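Side-chain contacts in TbpB (PDB 3HOL), which probably binds host transferrin at the bacterial surface as the lipoprotein component of a receptor for iron acquisition: residues M24-G29 with G304-L309; E407-F412 with N416-L421. All coordinates share one frame; numbering follows the deposited sequence.

Contact 1 (M24-G29 with G304-L309); sequences MEPALG and GKKIKL
Lys-306 reaches across from its strand to a loop that lies some 280 residues earlier in the chain, and its ammonium group hydrogen-bonds the backbone carbonyl of Pro-26, NZ to O 2.7 Å. This one bond is the tight part of the contact. NZ meets the oxygen with a C=O...N angle of 156°, tilted 19° from the carbonyl plane, while CE lies 3.7 Å from the same Pro-26 O. Beyond CG the lysine is extended, which carries NZ from the strand to the loop. The ring of Pro-26 adds a lighter touch, its CG 4.0 Å from Lys-306 NZ. The looser side is carried by Glu-25. Its chain bends at chi2 (-74°) and brings OE1 to 4.1 Å from Lys-306 NZ, too long for a salt bridge, although the opposite charges probably still attract. Lys-308 NZ is farther off, 5.1 Å from Glu-25 OE1. None of the three touching residues is buried. Val-299, on the partner strand of the 305-308 hairpin, packs against Lys-306, and Phe-294 against Pro-26. This is a single lysine-to-carbonyl hydrogen bond joining an N-terminal loop to a small two-stranded antiparallel hairpin of the C-lobe handle domain.

Contact 2 (E407-F412 with N416-L421); sequences EFDVDF and NLSGKL
Asp-411 N gives the shortest hydrogen bond between the two strands, 2.7 Å to Asn-416 O and nearly straight at 171°. The return bond, Asn-416 N to Asp-411 O, completes the first of three hydrogen-bonded pairs; Asp-409 with Ser-418 and Glu-407 with Lys-420 are the others. The bond from Asp-409 N to Ser-418 O is more bent, 143° at the hydrogen, and that oxygen also receives a CA-H...O contact from Phe-408 CA at 3.1 Å. Between them lie the non-hydrogen-bonded pairs Phe-408 with Gly-419 and Val-410 with Leu-417; Phe-408, Val-410 and Leu-417 point to the buried face. There the Phe-408 ring meets Gly-419 obliquely, with CD1 3.4 Å from the glycine CA. With CG anti to the carbonyl carbon (chi1 -55°), the ring swings across to the neighbouring strand. Leu-417 divides its methyls between two partners: CD2 lies 4.0 Å from Phe-408 CD1, and CD1 packs against Val-410 CG2. Leu-484, from another strand of the barrel, touches Phe-408, Val-410 and Leu-417, closing over this apolar row. The opposite face is polar. Glu-407 and Lys-420 meet by carboxylate and chain, OE1 to CD 3.8 Å, while the ammonium lies beyond salt-bridge range. Three polar ends have partners outside the strand pair: Asp-409 forms a salt bridge with Lys-377, Asn-416 OD1 accepts from Lys-436, and Asp-411 OD1 takes the backbone N-H of Asn-414 in the connecting turn. Apolar residues inward, polar ones outward and a short turn between neighbouring strands together make an antiparallel beta hairpin in the wall of a TbpB beta barrel.

Overall arrangement
The two contacts illustrate different levels of assembly in one chain. Their centres lie 34 Å apart and their nearest atoms about 19 Å, so they do not touch. Contact 1 is long-range in sequence, bringing the loop between strands 7-9 and 29-33 to strand 305-308 of the C-lobe handle domain. Contact 2 opens only after contact 1 has closed along the chain, and joins strands 405-411 and 416-421 locally within the last barrel. They share no strand or sheet. Contact 2 builds the wall of a single barrel, whereas contact 1 links separate parts of this two-lobed protein by a sparse surface interaction.

Contact 1 (M24-G29 with G304-L309)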
# COMPACT_ATOMS: atom_id res chain seq x y z
N MET A 24 3.68 -9.82 9.68
CA MET A 24 2.43 -9.12 9.43
C MET A 24 2.61 -7.76 8.73
O MET A 24 1.65 -7.00 8.60
CB MET A 24 1.63 -8.99 10.73
CG MET A 24 1.38 -10.36 11.45
SD MET A 24 0.61 -11.55 10.30
CE MET A 24 -1.10 -11.14 10.49
N GLU A 25 3.83 -7.44 8.31
CA GLU A 25 4.11 -6.19 7.60
C GLU A 25 3.57 -6.27 6.17
O GLU A 25 3.74 -7.29 5.51
CB GLU A 25 5.62 -5.88 7.60
CG GLU A 25 6.17 -5.44 9.01
CD GLU A 25 5.77 -4.00 9.41
OE1 GLU A 25 5.27 -3.24 8.53
OE2 GLU A 25 5.94 -3.61 10.61
N PRO A 26 2.92 -5.19 5.67
CA PRO A 26 2.45 -5.18 4.30
C PRO A 26 3.61 -5.05 3.33
O PRO A 26 4.64 -4.44 3.66
CB PRO A 26 1.54 -3.93 4.26
CG PRO A 26 2.18 -3.02 5.27
CD PRO A 26 2.51 -3.98 6.39
N ALA A 27 3.48 -5.65 2.14
CA ALA A 27 4.49 -5.45 1.09
C ALA A 27 3.85 -5.71 -0.27
O ALA A 27 2.78 -6.30 -0.29
CB ALA A 27 5.63 -6.43 1.29
N LEU A 28 4.48 -5.33 -1.39
CA LEU A 28 3.88 -5.67 -2.68
C LEU A 28 3.74 -7.18 -2.76
O LEU A 28 2.78 -7.69 -3.36
CB LEU A 28 4.66 -5.10 -3.88
CG LEU A 28 4.63 -3.57 -4.00
CD1 LEU A 28 5.36 -3.13 -5.29
CD2 LEU A 28 3.18 -3.05 -4.02
N GLY A 29 4.71 -7.90 -2.20
CA GLY A 29 4.71 -9.36 -2.29
C GLY A 29 5.77 -9.99 -1.40
O GLY A 29 6.54 -9.28 -0.74
N GLY A 304 10.54 1.69 -4.27
CA GLY A 304 10.49 0.40 -3.59
C GLY A 304 10.86 0.41 -2.12
O GLY A 304 10.49 -0.51 -1.38
N LYS A 305 11.57 1.45 -1.67
CA LYS A 305 12.07 1.50 -0.28
C LYS A 305 11.18 2.35 0.66
O LYS A 305 10.77 3.47 0.31
CB LYS A 305 13.52 2.00 -0.25
CG LYS A 305 14.22 2.05 1.15
CD LYS A 305 15.76 2.09 1.00
CE LYS A 305 16.50 2.30 2.33
NZ LYS A 305 16.44 1.13 3.27
N LYS A 306 10.89 1.80 1.84
CA LYS A 306 10.05 2.44 2.84
C LYS A 306 10.80 3.52 3.61
O LYS A 306 11.87 3.24 4.18
CB LYS A 306 9.49 1.40 3.82
CG LYS A 306 8.32 0.55 3.28
CD LYS A 306 7.88 -0.56 4.23
CE LYS A 306 6.66 -1.32 3.65
NZ LYS A 306 6.10 -2.33 4.60
N ILE A 307 10.25 4.73 3.66
CA ILE A 307 10.76 5.80 4.52
C ILE A 307 9.73 6.05 5.63
O ILE A 307 8.56 6.30 5.34
CB ILE A 307 11.03 7.10 3.72
CG1 ILE A 307 11.90 6.81 2.49
CG2 ILE A 307 11.65 8.16 4.59
CD1 ILE A 307 12.18 8.02 1.60
N LYS A 308 10.15 5.91 6.89
CA LYS A 308 9.25 6.19 8.01
C LYS A 308 9.31 7.69 8.33
O LYS A 308 10.37 8.23 8.67
CB LYS A 308 9.59 5.34 9.26
CG LYS A 308 9.61 3.82 9.05
CD LYS A 308 8.26 3.14 9.44
CE LYS A 308 8.22 1.60 9.14
NZ LYS A 308 7.73 1.19 7.76
N LEU A 309 8.18 8.35 8.17
CA LEU A 309 8.09 9.78 8.39
C LEU A 309 7.78 10.04 9.86
O LEU A 309 6.65 10.19 10.25
CB LEU A 309 7.03 10.39 7.46
CG LEU A 309 7.25 10.14 5.96
CD1 LEU A 309 6.23 10.83 5.06
CD2 LEU A 309 8.66 10.59 5.54

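Contact 2 (E407-F412 with N416-L421)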
# COMPACT_ATOMS: atom_id res chain seq x y z
N GLU A 407 -5.79 28.42 5.32
CA GLU A 407 -7.00 28.52 6.14
C GLU A 407 -8.14 28.02 5.32
O GLU A 407 -8.19 28.27 4.12
CB GLU A 407 -7.31 29.98 6.51
CG GLU A 407 -6.14 30.70 7.15
CD GLU A 407 -6.43 32.19 7.42
OE1 GLU A 407 -7.39 32.75 6.84
OE2 GLU A 407 -5.63 32.78 8.19
N PHE A 408 -9.09 27.36 5.97
CA PHE A 408 -10.28 26.83 5.31
C PHE A 408 -11.48 26.99 6.22
O PHE A 408 -11.37 26.81 7.45
CB PHE A 408 -10.08 25.33 4.96
CG PHE A 408 -8.86 25.07 4.15
CD1 PHE A 408 -8.95 25.05 2.76
CD2 PHE A 408 -7.62 24.89 4.75
CE1 PHE A 408 -7.84 24.84 2.00
CE2 PHE A 408 -6.48 24.67 3.99
CZ PHE A 408 -6.59 24.66 2.61
N ASP A 409 -12.60 27.37 5.61
CA ASP A 409 -13.91 27.33 6.26
C ASP A 409 -14.63 26.14 5.71
O ASP A 409 -14.74 25.98 4.50
CB ASP A 409 -14.75 28.57 5.96
CG ASP A 409 -14.09 29.85 6.43
OD1 ASP A 409 -13.07 29.80 7.15
OD2 ASP A 409 -14.60 30.92 6.05
N VAL A 410 -15.11 25.30 6.62
CA VAL A 410 -15.73 24.05 6.25
C VAL A 410 -17.14 24.03 6.83
O VAL A 410 -17.34 24.17 8.04
CB VAL A 410 -14.90 22.82 6.77
CG1 VAL A 410 -15.70 21.52 6.63
CG2 VAL A 410 -13.56 22.74 6.07
N ASP A 411 -18.10 23.84 5.94
CA ASP A 411 -19.49 23.77 6.34
C ASP A 411 -19.95 22.35 5.99
O ASP A 411 -20.32 22.07 4.84
CB ASP A 411 -20.27 24.84 5.57
CG ASP A 411 -21.76 24.77 5.83
OD1 ASP A 411 -22.18 23.86 6.57
OD2 ASP A 411 -22.50 25.62 5.27
N PHE A 412 -19.91 21.46 6.97
CA PHE A 412 -20.39 20.07 6.76
C PHE A 412 -21.90 19.97 6.44
O PHE A 412 -22.33 19.12 5.64
CB PHE A 412 -20.04 19.17 7.94
CG PHE A 412 -18.56 18.89 8.08
CD1 PHE A 412 -17.87 18.19 7.09
CD2 PHE A 412 -17.85 19.31 9.20
CE1 PHE A 412 -16.49 17.92 7.22
CE2 PHE A 412 -16.49 19.06 9.33
CZ PHE A 412 -15.81 18.36 8.34
N ASN A 416 -19.90 22.29 2.03
CA ASN A 416 -19.13 23.36 1.39
C ASN A 416 -17.80 23.57 2.05
O ASN A 416 -17.69 23.47 3.27
CB ASN A 416 -19.87 24.70 1.47
CG ASN A 416 -21.00 24.81 0.48
OD1 ASN A 416 -20.94 24.27 -0.63
ND2 ASN A 416 -22.04 25.54 0.86
N LEU A 417 -16.81 23.90 1.24
CA LEU A 417 -15.48 24.18 1.73
C LEU A 417 -14.93 25.30 0.89
O LEU A 417 -15.09 25.28 -0.33
CB LEU A 417 -14.54 22.95 1.62
CG LEU A 417 -13.03 23.04 1.97
CD1 LEU A 417 -12.49 21.70 2.41
CD2 LEU A 417 -12.13 23.61 0.87
N SER A 418 -14.27 26.26 1.54
CA SER A 418 -13.45 27.25 0.84
C SER A 418 -12.12 27.46 1.56
O SER A 418 -11.97 27.15 2.75
CB SER A 418 -14.23 28.56 0.71
OG SER A 418 -14.49 29.10 1.98
N GLY A 419 -11.14 28.00 0.86
CA GLY A 419 -9.84 28.11 1.44
C GLY A 419 -9.00 29.24 0.91
O GLY A 419 -9.32 29.86 -0.11
N LYS A 420 -7.91 29.49 1.63
CA LYS A 420 -6.97 30.54 1.31
C LYS A 420 -5.57 30.02 1.50
O LYS A 420 -5.29 29.38 2.52
CB LYS A 420 -7.17 31.74 2.25
CG LYS A 420 -8.51 32.45 2.11
CD LYS A 420 -8.65 33.48 3.28
CE LYS A 420 -9.61 34.61 2.97
NZ LYS A 420 -10.95 34.08 2.57
N LEU A 421 -4.68 30.29 0.54
CA LEU A 421 -3.30 29.88 0.71
C LEU A 421 -2.41 31.08 0.54
O LEU A 421 -2.55 31.79 -0.47
CB LEU A 421 -2.90 28.75 -0.27
CG LEU A 421 -3.74 27.47 -0.18
CD1 LEU A 421 -4.89 27.53 -1.17
CD2 LEU A 421 -2.87 26.22 -0.42